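Local coordinates for protein lipase aflb (Neosartorya fumigata, PDB 6IDY) that probably hydrolyses the ester bonds of lipids, with an alpha/beta-hydrolase-like core and a bound calcium ion, at residues Ser15-Leu20 / Ser42-Lys47; Ala134-Ala139 / Asn208-Ala213; Asp204-Ser209 / Pro433-Tyr438. All coordinates share one frame; numbering follows the deposited sequence.

In the fold
Contact 1 comes first along the chain and stands apart: it pairs helix 16-24 with helix 31-47 in the N-terminal helical region, its centre about 35 Å from that of contact 2 and about 34 Å from that of contact 3. Contacts 2 and 3 have centres about 9 Å apart and share helix 205-223, which follows strand 190-195 of the mixed, largely parallel sheet. Contact 3 uses the N-terminal turns of that helix and contact 2 the turns next to them, N208 and S209 belonging to both. One helix thereby holds both the loop before helix 140-145 and the C-terminal tail, which also touch each other through A134 and Y438.

Contact 1: residues Ser15-Leu20 / Ser42-Lys47; sequences SLVSIL and SEIVSK
V17 and I44 lie nearest each other where two antiparallel helices pack; the axes of the two short segments approach to 9.9 Å and are 150° apart in direction. I44 can be followed outward from its backbone. I44 CB already lies 4.0 Å from V17 CG2. There the side chain branches. The CG2 methyl of I44, anti to the backbone N, rests against V17 CG2 at 3.7 Å, the two side chains sliding past each other in opposite directions. The other branch runs through CG1, beside the backbone N (chi1 -63°), to CD1, which ends 3.9 Å from L16 CD2, with L20 CD1 more loosely approached at 4.4 Å. I44 therefore divides its two branches between V17 and the leucines one helical turn apart. V17 also uses both methyls: CG1 touches V45 CG1 at 3.8 Å, the two valines crossing at about a right angle on the more exposed flank. The interface is wholly apolar. S15 caps the first helix, its OG accepting from S18 N. Helix 96-103 borders both partners, N103 touching L16 and hydrogen-bonded to V17 N, and L99 against I44, while helix 414-424 packs on L16 and I19 through I417, A420 and A424.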
ATOM      1  N   SER A  15       6.063 -11.655  18.163  1.00 47.49           N
ATOM      2  CA  SER A  15       5.883 -10.205  18.193  1.00 45.12           C
ATOM      3  C   SER A  15       6.907  -9.478  17.318  1.00 45.61           C
ATOM      4  O   SER A  15       7.869 -10.093  16.851  1.00 44.98           O
ATOM      5  CB  SER A  15       5.966  -9.696  19.631  1.00 48.83           C
ATOM      6  OG  SER A  15       7.295  -9.728  20.126  1.00 55.37           O
ATOM      7  N   LEU A  16       6.709  -8.158  17.125  1.00 39.75           N
ATOM      8  CA  LEU A  16       7.608  -7.287  16.374  1.00 38.71           C
ATOM      9  C   LEU A  16       8.996  -7.321  17.034  1.00 43.34           C
ATOM     10  O   LEU A  16      10.000  -7.459  16.331  1.00 43.21           O
ATOM     11  CB  LEU A  16       7.031  -5.859  16.354  1.00 38.29           C
ATOM     12  CG  LEU A  16       7.602  -4.852  15.366  1.00 41.80           C
ATOM     13  CD1 LEU A  16       7.266  -5.229  13.960  1.00 40.72           C
ATOM     14  CD2 LEU A  16       7.038  -3.471  15.624  1.00 43.26           C
ATOM     15  N   VAL A  17       9.030  -7.284  18.388  1.00 39.72           N
ATOM     16  CA  VAL A  17      10.241  -7.364  19.212  1.00 39.79           C
ATOM     17  C   VAL A  17      10.986  -8.687  18.970  1.00 42.59           C
ATOM     18  O   VAL A  17      12.179  -8.646  18.675  1.00 43.09           O
ATOM     19  CB  VAL A  17       9.940  -7.101  20.719  1.00 44.31           C
ATOM     20  CG1 VAL A  17      11.068  -7.600  21.624  1.00 45.03           C
ATOM     21  CG2 VAL A  17       9.675  -5.622  20.972  1.00 43.78           C
ATOM     22  N   SER A  18      10.284  -9.841  19.071  1.00 37.86           N
ATOM     23  CA  SER A  18      10.870 -11.174  18.870  1.00 37.15           C
ATOM     24  C   SER A  18      11.418 -11.368  17.452  1.00 38.58           C
ATOM     25  O   SER A  18      12.528 -11.875  17.302  1.00 37.88           O
ATOM     26  CB  SER A  18       9.880 -12.278  19.240  1.00 40.87           C
ATOM     27  OG  SER A  18       8.900 -12.477  18.236  1.00 53.36           O
ATOM     28  N   ILE A  19      10.662 -10.936  16.420  1.00 34.73           N
ATOM     29  CA  ILE A  19      11.097 -11.034  15.019  1.00 34.01           C
ATOM     30  C   ILE A  19      12.387 -10.234  14.807  1.00 36.92           C
ATOM     31  O   ILE A  19      13.360 -10.773  14.274  1.00 37.52           O
ATOM     32  CB  ILE A  19       9.977 -10.633  14.018  1.00 36.65           C
ATOM     33  CG1 ILE A  19       8.798 -11.622  14.067  1.00 37.36           C
ATOM     34  CG2 ILE A  19      10.531 -10.518  12.592  1.00 36.56           C
ATOM     35  CD1 ILE A  19       7.500 -11.048  13.567  1.00 42.42           C
ATOM     36  N   LEU A  20      12.408  -8.976  15.270  1.00 32.28           N
ATOM     37  CA  LEU A  20      13.572  -8.108  15.116  1.00 31.79           C
ATOM     38  C   LEU A  20      14.781  -8.559  15.952  1.00 36.04           C
ATOM     39  O   LEU A  20      15.912  -8.406  15.485  1.00 36.13           O
ATOM     40  CB  LEU A  20      13.213  -6.634  15.360  1.00 31.34           C
ATOM     41  CG  LEU A  20      12.276  -6.021  14.305  1.00 34.70           C
ATOM     42  CD1 LEU A  20      11.525  -4.840  14.858  1.00 34.60           C
ATOM     43  CD2 LEU A  20      13.016  -5.658  13.030  1.00 35.76           C
ATOM     44  N   SER A  42      15.516  -3.004  20.795  1.00 50.31           N
ATOM     45  CA  SER A  42      15.896  -2.435  22.089  1.00 52.02           C
ATOM     46  C   SER A  42      15.165  -1.120  22.365  1.00 58.73           C
ATOM     47  O   SER A  42      14.780  -0.879  23.506  1.00 59.21           O
ATOM     48  CB  SER A  42      17.409  -2.275  22.210  1.00 55.26           C
ATOM     49  OG  SER A  42      17.923  -1.312  21.306  1.00 65.44           O
ATOM     50  N   GLU A  43      14.937  -0.294  21.323  1.00 56.89           N
ATOM     51  CA  GLU A  43      14.215   0.976  21.453  1.00 57.63           C
ATOM     52  C   GLU A  43      12.732   0.758  21.771  1.00 62.34           C
ATOM     53  O   GLU A  43      12.166   1.534  22.542  1.00 62.96           O
ATOM     54  CB  GLU A  43      14.417   1.875  20.218  1.00 58.37           C
ATOM     55  CG  GLU A  43      13.876   3.296  20.337  1.00 70.77           C
ATOM     56  CD  GLU A  43      14.271   4.095  21.566  1.00 92.14           C
ATOM     57  OE1 GLU A  43      15.485   4.177  21.867  1.00 91.88           O
ATOM     58  OE2 GLU A  43      13.360   4.646  22.225  1.00 79.41           O
ATOM     59  N   ILE A  44      12.119  -0.316  21.223  1.00 58.63           N
ATOM     60  CA  ILE A  44      10.716  -0.644  21.492  1.00 58.54           C
ATOM     61  C   ILE A  44      10.543  -1.032  22.960  1.00 64.56           C
ATOM     62  O   ILE A  44       9.771  -0.368  23.643  1.00 64.57           O
ATOM     63  CB  ILE A  44      10.090  -1.673  20.502  1.00 60.47           C
ATOM     64  CG1 ILE A  44      10.055  -1.105  19.066  1.00 59.73           C
ATOM     65  CG2 ILE A  44       8.670  -2.078  20.953  1.00 60.92           C
ATOM     66  CD1 ILE A  44       9.840  -2.141  17.951  1.00 64.71           C
ATOM     67  N   VAL A  45      11.299  -2.056  23.452  1.00 63.09           N
ATOM     68  CA  VAL A  45      11.249  -2.538  24.850  1.00 64.49           C
ATOM     69  C   VAL A  45      11.541  -1.414  25.871  1.00 68.38           C
ATOM     70  O   VAL A  45      10.922  -1.398  26.933  1.00 68.22           O
ATOM     71  CB  VAL A  45      12.099  -3.813  25.139  1.00 69.37           C
ATOM     72  CG1 VAL A  45      11.580  -5.019  24.365  1.00 68.47           C
ATOM     73  CG2 VAL A  45      13.587  -3.598  24.878  1.00 69.52           C
ATOM     74  N   SER A  46      12.445  -0.469  25.524  1.00 65.20           N
ATOM     75  CA  SER A  46      12.808   0.685  26.352  1.00 66.25           C
ATOM     76  C   SER A  46      11.650   1.687  26.428  1.00 71.03           C
ATOM     77  O   SER A  46      11.341   2.172  27.519  1.00 71.58           O
ATOM     78  CB  SER A  46      14.058   1.366  25.800  1.00 70.08           C
ATOM     79  OG  SER A  46      14.425   2.512  26.552  1.00 81.82           O
ATOM     80  N   LYS A  47      11.009   1.990  25.275  1.00 67.16           N
ATOM     81  CA  LYS A  47       9.888   2.929  25.199  1.00 66.57           C
ATOM     82  C   LYS A  47       8.605   2.381  25.845  1.00 70.75           C
ATOM     83  O   LYS A  47       7.896   3.156  26.490  1.00 71.77           O
ATOM     84  CB  LYS A  47       9.649   3.410  23.760  1.00 67.46           C
ATOM     85  CG  LYS A  47       8.767   4.647  23.683  1.00 79.35           C
ATOM     86  CD  LYS A  47       9.224   5.640  22.633  1.00 87.49           C
ATOM     87  CE  LYS A  47       9.047   7.072  23.091  1.00 98.01           C
ATOM     88  NZ  LYS A  47       7.643   7.380  23.479  1.00105.81           N
TER

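Contact 2: residues Ala134-Ala139 / Asn208-Ala213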
ATOM      1  N   ALA A 134      -7.143 -15.168 -16.531  1.00 24.99           N
ATOM      2  CA  ALA A 134      -6.010 -16.037 -16.241  1.00 25.07           C
ATOM      3  C   ALA A 134      -6.451 -17.104 -15.238  1.00 30.02           C
ATOM      4  O   ALA A 134      -7.322 -16.833 -14.401  1.00 29.32           O
ATOM      5  CB  ALA A 134      -4.870 -15.219 -15.647  1.00 24.92           C
ATOM      6  N   ARG A 135      -5.867 -18.309 -15.325  1.00 27.11           N
ATOM      7  CA  ARG A 135      -6.181 -19.373 -14.375  1.00 27.91           C
ATOM      8  C   ARG A 135      -5.622 -19.020 -12.996  1.00 29.84           C
ATOM      9  O   ARG A 135      -4.555 -18.407 -12.891  1.00 28.53           O
ATOM     10  CB  ARG A 135      -5.663 -20.750 -14.847  1.00 31.42           C
ATOM     11  CG  ARG A 135      -4.134 -20.909 -14.906  1.00 40.95           C
ATOM     12  CD  ARG A 135      -3.685 -22.361 -15.030  1.00 49.73           C
ATOM     13  NE  ARG A 135      -4.025 -23.172 -13.856  1.00 60.88           N
ATOM     14  CZ  ARG A 135      -3.265 -23.295 -12.768  1.00 75.06           C
ATOM     15  NH1 ARG A 135      -2.108 -22.648 -12.680  1.00 56.36           N
ATOM     16  NH2 ARG A 135      -3.660 -24.059 -11.759  1.00 65.53           N
ATOM     17  N   TYR A 136      -6.363 -19.364 -11.947  1.00 25.86           N
ATOM     18  CA  TYR A 136      -5.886 -19.136 -10.595  1.00 24.90           C
ATOM     19  C   TYR A 136      -4.953 -20.277 -10.230  1.00 29.15           C
ATOM     20  O   TYR A 136      -5.240 -21.440 -10.544  1.00 29.04           O
ATOM     21  CB  TYR A 136      -7.049 -19.088  -9.594  1.00 25.78           C
ATOM     22  CG  TYR A 136      -7.859 -17.809  -9.595  1.00 25.70           C
ATOM     23  CD1 TYR A 136      -7.351 -16.637  -9.040  1.00 26.11           C
ATOM     24  CD2 TYR A 136      -9.176 -17.798 -10.046  1.00 26.86           C
ATOM     25  CE1 TYR A 136      -8.118 -15.474  -8.976  1.00 25.17           C
ATOM     26  CE2 TYR A 136      -9.957 -16.645  -9.979  1.00 27.17           C
ATOM     27  CZ  TYR A 136      -9.418 -15.480  -9.455  1.00 29.37           C
ATOM     28  OH  TYR A 136     -10.181 -14.341  -9.407  1.00 25.01           O
ATOM     29  N   SER A 137      -3.837 -19.955  -9.571  1.00 25.25           N
ATOM     30  CA  SER A 137      -2.902 -20.982  -9.107  1.00 25.35           C
ATOM     31  C   SER A 137      -3.191 -21.253  -7.632  1.00 30.56           C
ATOM     32  O   SER A 137      -2.852 -22.324  -7.126  1.00 32.01           O
ATOM     33  CB  SER A 137      -1.453 -20.546  -9.318  1.00 25.93           C
ATOM     34  OG  SER A 137      -1.107 -19.444  -8.493  1.00 31.45           O
ATOM     35  N   VAL A 138      -3.847 -20.283  -6.958  1.00 26.37           N
ATOM     36  CA  VAL A 138      -4.219 -20.332  -5.536  1.00 26.30           C
ATOM     37  C   VAL A 138      -5.632 -20.920  -5.400  1.00 31.29           C
ATOM     38  O   VAL A 138      -6.509 -20.594  -6.202  1.00 31.37           O
ATOM     39  CB  VAL A 138      -4.117 -18.922  -4.870  1.00 28.78           C
ATOM     40  CG1 VAL A 138      -4.430 -18.981  -3.378  1.00 28.73           C
ATOM     41  CG2 VAL A 138      -2.745 -18.301  -5.089  1.00 28.06           C
ATOM     42  N   ALA A 139      -5.853 -21.762  -4.371  1.00 27.53           N
ATOM     43  CA  ALA A 139      -7.161 -22.364  -4.088  1.00 27.97           C
ATOM     44  C   ALA A 139      -8.163 -21.270  -3.667  1.00 31.49           C
ATOM     45  O   ALA A 139      -7.761 -20.263  -3.069  1.00 29.28           O
ATOM     46  CB  ALA A 139      -7.026 -23.406  -2.983  1.00 28.92           C
ATOM     47  N   ASN A 208       0.331 -12.527  -5.613  1.00 20.22           N
ATOM     48  CA  ASN A 208      -0.344 -11.492  -4.814  1.00 20.44           C
ATOM     49  C   ASN A 208      -1.554 -10.923  -5.540  1.00 22.53           C
ATOM     50  O   ASN A 208      -2.593 -10.717  -4.920  1.00 20.63           O
ATOM     51  CB  ASN A 208       0.633 -10.365  -4.426  1.00 18.88           C
ATOM     52  CG  ASN A 208       1.803 -10.830  -3.592  1.00 29.57           C
ATOM     53  OD1 ASN A 208       1.775 -11.900  -2.982  1.00 22.02           O
ATOM     54  ND2 ASN A 208       2.864 -10.032  -3.552  1.00 23.30           N
ATOM     55  N   SER A 209      -1.412 -10.703  -6.864  1.00 19.28           N
ATOM     56  CA  SER A 209      -2.440 -10.168  -7.756  1.00 19.36           C
ATOM     57  C   SER A 209      -3.711 -11.021  -7.811  1.00 23.77           C
ATOM     58  O   SER A 209      -4.791 -10.469  -8.006  1.00 25.34           O
ATOM     59  CB  SER A 209      -1.873  -9.995  -9.158  1.00 21.13           C
ATOM     60  OG  SER A 209      -0.743  -9.142  -9.110  1.00 26.52           O
ATOM     61  N   GLU A 210      -3.582 -12.354  -7.655  1.00 19.18           N
ATOM     62  CA  GLU A 210      -4.703 -13.301  -7.669  1.00 19.31           C
ATOM     63  C   GLU A 210      -5.680 -12.987  -6.546  1.00 24.21           C
ATOM     64  O   GLU A 210      -6.893 -13.103  -6.736  1.00 24.50           O
ATOM     65  CB  GLU A 210      -4.204 -14.742  -7.524  1.00 20.82           C
ATOM     66  CG  GLU A 210      -3.468 -15.246  -8.751  1.00 25.48           C
ATOM     67  CD  GLU A 210      -3.272 -16.745  -8.788  1.00 33.02           C
ATOM     68  OE1 GLU A 210      -4.104 -17.478  -8.207  1.00 27.24           O
ATOM     69  OE2 GLU A 210      -2.289 -17.192  -9.414  1.00 28.45           O
ATOM     70  N   TYR A 211      -5.145 -12.574  -5.379  1.00 20.16           N
ATOM     71  CA  TYR A 211      -5.945 -12.197  -4.223  1.00 20.70           C
ATOM     72  C   TYR A 211      -6.773 -10.954  -4.515  1.00 23.11           C
ATOM     73  O   TYR A 211      -7.908 -10.885  -4.070  1.00 22.19           O
ATOM     74  CB  TYR A 211      -5.062 -12.016  -2.979  1.00 21.95           C
ATOM     75  CG  TYR A 211      -4.458 -13.318  -2.503  1.00 23.79           C
ATOM     76  CD1 TYR A 211      -5.130 -14.131  -1.596  1.00 26.19           C
ATOM     77  CD2 TYR A 211      -3.230 -13.761  -2.991  1.00 24.28           C
ATOM     78  CE1 TYR A 211      -4.592 -15.345  -1.173  1.00 26.25           C
ATOM     79  CE2 TYR A 211      -2.684 -14.976  -2.582  1.00 25.38           C
ATOM     80  CZ  TYR A 211      -3.364 -15.760  -1.665  1.00 31.41           C
ATOM     81  OH  TYR A 211      -2.817 -16.936  -1.226  1.00 33.10           O
ATOM     82  N   VAL A 212      -6.218  -9.999  -5.293  1.00 19.73           N
ATOM     83  CA  VAL A 212      -6.910  -8.774  -5.705  1.00 19.61           C
ATOM     84  C   VAL A 212      -8.007  -9.129  -6.716  1.00 22.97           C
ATOM     85  O   VAL A 212      -9.144  -8.693  -6.539  1.00 23.19           O
ATOM     86  CB  VAL A 212      -5.959  -7.668  -6.245  1.00 22.26           C
ATOM     87  CG1 VAL A 212      -6.746  -6.435  -6.691  1.00 21.93           C
ATOM     88  CG2 VAL A 212      -4.921  -7.281  -5.205  1.00 21.62           C
ATOM     89  N   ALA A 213      -7.667  -9.916  -7.761  1.00 19.21           N
ATOM     90  CA  ALA A 213      -8.619 -10.351  -8.799  1.00 19.51           C
ATOM     91  C   ALA A 213      -9.789 -11.094  -8.167  1.00 24.58           C
ATOM     92  O   ALA A 213     -10.940 -10.773  -8.467  1.00 24.40           O
ATOM     93  CB  ALA A 213      -7.925 -11.242  -9.822  1.00 20.31           C
TER
HETATM   94  O   HOH W   1      -2.021 -18.328 -11.935  1.00 60.64           O
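Y136 and S137 meet the carboxylate of E210, and the approach begins one residue earlier, where a water lies within hydrogen-bonding distance of R135 O and E210 OE2. At Y136 the ring slides past the E210 side chain in the opposite direction. E210 CB lies in the ring plane at its edge, OE1 sits near that plane 3.5 Å from CD1 of Y136, and the Y136 hydroxyl reaches A213, its OH 3.5 Å from A213 C. S137 supplies the main grip. Its backbone N donates to both carboxylate oxygens, at 2.8 Å to E210 OE1 and 3.2 Å to OE2, while its OG, held between the backbone N and the carbonyl carbon (chi1 67°), turns back to give OE2 a 2.7 Å bond. V138 N adds a second bond to OE1, 3.1 Å long with an N-H...O angle of 161°. All four bonds come from the syn side, and each oxygen is approached by its two donors from opposite faces of the carboxylate plane. This ring of donors fixes the rotation of a largely buried acid and would be expected to favour its charged form. Beyond it, V138 CG1 touches Y211 OH at 3.4 Å, the two side chains crossing at about a right angle. The loop is thus tied by its own N-H groups to helix 205-223 just before A139, at the N-cap position of helix 140-145. L143 of that helix touches Y136, V138, E210 and Y211, while A134 hydrogen-bonds through its backbone to Y245, at the end of helix 235-245.

Contact 3: residues Asp204-Ser209 / Pro433-Tyr438; sequences DVQINS and PAIASY
A side-chain amide pairing with the backbone of the C-terminal tail makes this contact, near the surface where helix 205-223 begins. Q206 provides the amide. Its OE1 accepts from A436 N at 2.9 Å along an almost straight N-H...O line of 175°, and its NE2 donates to A434 O at 3.1 Å, with that oxygen in the amide plane. The two bonds straddle I435, whose CA lies 3.5 Å from Q206 OE1, and fix which way round the amide is turned. With CG anti to the carbonyl carbon (chi1 -57°) and an extended chain beyond it, the glutamine reaches straight across to the tail. NE2 also donates to both oxygens of D204, so the amide is held on the helix side as well. D204 presents its carboxylate to the ring of P433, CG to CG 3.7 Å, and its OD1 has a further partner in Q287. At the far end Y438 OH and Q206 O are bridged by a water, 2.7 Å from each, while A436 CB rests over one face of the Y438 ring, offset toward its rim. The Y438 hydroxyl also bonds W241 of helix 235-245. The helix start is an Asx turn with D204 at the N-cap position: its OD1 accepts from Q206 N, two residues on, from above the carboxylate plane. The same aspartate caps the helix and also holds the glutamine that bonds the tail.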
ATOM      1  N   ASP A 204       5.831 -13.547  -4.717  1.00 18.47           N
ATOM      2  CA  ASP A 204       5.647 -13.214  -6.121  1.00 18.71           C
ATOM      3  C   ASP A 204       4.403 -12.315  -6.326  1.00 23.58           C
ATOM      4  O   ASP A 204       3.294 -12.693  -5.941  1.00 22.84           O
ATOM      5  CB  ASP A 204       5.512 -14.537  -6.900  1.00 20.68           C
ATOM      6  CG  ASP A 204       5.436 -14.453  -8.409  1.00 24.31           C
ATOM      7  OD1 ASP A 204       5.347 -13.324  -8.943  1.00 22.28           O
ATOM      8  OD2 ASP A 204       5.464 -15.514  -9.056  1.00 30.17           O
ATOM      9  N   VAL A 205       4.611 -11.108  -6.898  1.00 20.70           N
ATOM     10  CA  VAL A 205       3.554 -10.120  -7.191  1.00 19.76           C
ATOM     11  C   VAL A 205       2.446 -10.753  -8.064  1.00 22.98           C
ATOM     12  O   VAL A 205       1.272 -10.439  -7.870  1.00 22.74           O
ATOM     13  CB  VAL A 205       4.114  -8.799  -7.807  1.00 23.09           C
ATOM     14  CG1 VAL A 205       2.995  -7.797  -8.104  1.00 22.19           C
ATOM     15  CG2 VAL A 205       5.151  -8.155  -6.889  1.00 23.03           C
ATOM     16  N   GLN A 206       2.818 -11.685  -8.969  1.00 19.91           N
ATOM     17  CA  GLN A 206       1.884 -12.420  -9.837  1.00 20.36           C
ATOM     18  C   GLN A 206       0.889 -13.249  -9.009  1.00 24.21           C
ATOM     19  O   GLN A 206      -0.273 -13.357  -9.392  1.00 24.42           O
ATOM     20  CB  GLN A 206       2.637 -13.315 -10.839  1.00 21.76           C
ATOM     21  CG  GLN A 206       3.617 -12.542 -11.726  1.00 22.58           C
ATOM     22  CD  GLN A 206       4.510 -13.436 -12.544  1.00 30.06           C
ATOM     23  OE1 GLN A 206       4.389 -13.509 -13.769  1.00 25.41           O
ATOM     24  NE2 GLN A 206       5.440 -14.123 -11.893  1.00 17.56           N
ATOM     25  N   ILE A 207       1.350 -13.821  -7.877  1.00 20.80           N
ATOM     26  CA  ILE A 207       0.522 -14.591  -6.944  1.00 21.08           C
ATOM     27  C   ILE A 207      -0.307 -13.608  -6.119  1.00 24.27           C
ATOM     28  O   ILE A 207      -1.504 -13.825  -5.940  1.00 24.20           O
ATOM     29  CB  ILE A 207       1.370 -15.531  -6.019  1.00 24.88           C
ATOM     30  CG1 ILE A 207       2.258 -16.540  -6.818  1.00 26.09           C
ATOM     31  CG2 ILE A 207       0.492 -16.254  -4.966  1.00 23.65           C
ATOM     32  CD1 ILE A 207       1.553 -17.492  -7.808  1.00 38.52           C
ATOM     33  N   ASN A 208       0.331 -12.527  -5.613  1.00 20.22           N
ATOM     34  CA  ASN A 208      -0.344 -11.492  -4.814  1.00 20.44           C
ATOM     35  C   ASN A 208      -1.554 -10.923  -5.540  1.00 22.53           C
ATOM     36  O   ASN A 208      -2.593 -10.717  -4.920  1.00 20.63           O
ATOM     37  CB  ASN A 208       0.633 -10.365  -4.426  1.00 18.88           C
ATOM     38  CG  ASN A 208       1.803 -10.830  -3.592  1.00 29.57           C
ATOM     39  OD1 ASN A 208       1.775 -11.900  -2.982  1.00 22.02           O
ATOM     40  ND2 ASN A 208       2.864 -10.032  -3.552  1.00 23.30           N
ATOM     41  N   SER A 209      -1.412 -10.703  -6.864  1.00 19.28           N
ATOM     42  CA  SER A 209      -2.440 -10.168  -7.756  1.00 19.36           C
ATOM     43  C   SER A 209      -3.711 -11.021  -7.811  1.00 23.77           C
ATOM     44  O   SER A 209      -4.791 -10.469  -8.006  1.00 25.34           O
ATOM     45  CB  SER A 209      -1.873  -9.995  -9.158  1.00 21.13           C
ATOM     46  OG  SER A 209      -0.743  -9.142  -9.110  1.00 26.52           O
ATOM     47  N   PRO A 433      11.255 -14.108  -9.729  1.00 21.36           N
ATOM     48  CA  PRO A 433      10.831 -15.423 -10.241  1.00 21.43           C
ATOM     49  C   PRO A 433      10.489 -15.414 -11.740  1.00 25.90           C
ATOM     50  O   PRO A 433      10.473 -14.355 -12.381  1.00 24.94           O
ATOM     51  CB  PRO A 433       9.604 -15.757  -9.381  1.00 22.61           C
ATOM     52  CG  PRO A 433       9.055 -14.455  -8.980  1.00 25.78           C
ATOM     53  CD  PRO A 433      10.200 -13.484  -8.899  1.00 21.63           C
ATOM     54  N   ALA A 434      10.214 -16.604 -12.301  1.00 23.19           N
ATOM     55  CA  ALA A 434       9.822 -16.752 -13.702  1.00 23.21           C
ATOM     56  C   ALA A 434       8.439 -16.113 -13.936  1.00 26.75           C
ATOM     57  O   ALA A 434       7.609 -16.040 -13.018  1.00 25.87           O
ATOM     58  CB  ALA A 434       9.782 -18.232 -14.075  1.00 24.30           C
ATOM     59  N   ILE A 435       8.203 -15.645 -15.158  1.00 24.23           N
ATOM     60  CA  ILE A 435       6.923 -15.057 -15.557  1.00 23.46           C
ATOM     61  C   ILE A 435       5.891 -16.175 -15.738  1.00 27.76           C
ATOM     62  O   ILE A 435       6.189 -17.191 -16.367  1.00 27.68           O
ATOM     63  CB  ILE A 435       7.088 -14.166 -16.832  1.00 26.01           C
ATOM     64  CG1 ILE A 435       8.073 -12.983 -16.596  1.00 25.28           C
ATOM     65  CG2 ILE A 435       5.734 -13.683 -17.399  1.00 25.82           C
ATOM     66  CD1 ILE A 435       7.732 -12.019 -15.444  1.00 29.58           C
ATOM     67  N   ALA A 436       4.687 -15.981 -15.175  1.00 25.17           N
ATOM     68  CA  ALA A 436       3.565 -16.914 -15.275  1.00 25.63           C
ATOM     69  C   ALA A 436       3.233 -17.167 -16.749  1.00 30.46           C
ATOM     70  O   ALA A 436       3.314 -16.243 -17.565  1.00 29.13           O
ATOM     71  CB  ALA A 436       2.358 -16.335 -14.562  1.00 26.15           C
ATOM     72  N   SER A 437       2.906 -18.423 -17.087  1.00 29.08           N
ATOM     73  CA  SER A 437       2.591 -18.887 -18.447  1.00 29.77           C
ATOM     74  C   SER A 437       1.539 -18.058 -19.173  1.00 32.34           C
ATOM     75  O   SER A 437       1.721 -17.767 -20.358  1.00 32.23           O
ATOM     76  CB  SER A 437       2.197 -20.359 -18.434  1.00 35.42           C
ATOM     77  OG  SER A 437       3.309 -21.132 -18.017  1.00 50.84           O
ATOM     78  N   TYR A 438       0.477 -17.629 -18.461  1.00 28.26           N
ATOM     79  CA  TYR A 438      -0.599 -16.807 -19.031  1.00 27.67           C
ATOM     80  C   TYR A 438      -0.145 -15.391 -19.446  1.00 34.34           C
ATOM     81  O   TYR A 438      -0.838 -14.730 -20.224  1.00 34.59           O
ATOM     82  CB  TYR A 438      -1.802 -16.735 -18.074  1.00 27.18           C
ATOM     83  CG  TYR A 438      -1.519 -16.053 -16.748  1.00 26.15           C
ATOM     84  CD1 TYR A 438      -1.396 -14.668 -16.666  1.00 26.35           C
ATOM     85  CD2 TYR A 438      -1.480 -16.782 -15.561  1.00 26.07           C
ATOM     86  CE1 TYR A 438      -1.161 -14.033 -15.450  1.00 24.54           C
ATOM     87  CE2 TYR A 438      -1.274 -16.152 -14.334  1.00 25.73           C
ATOM     88  CZ  TYR A 438      -1.107 -14.777 -14.286  1.00 28.39           C
ATOM     89  OH  TYR A 438      -0.880 -14.132 -13.095  1.00 25.60           O
TER
HETATM   90  O   HOH W   2      -0.732 -15.562 -10.848  1.00 26.03           O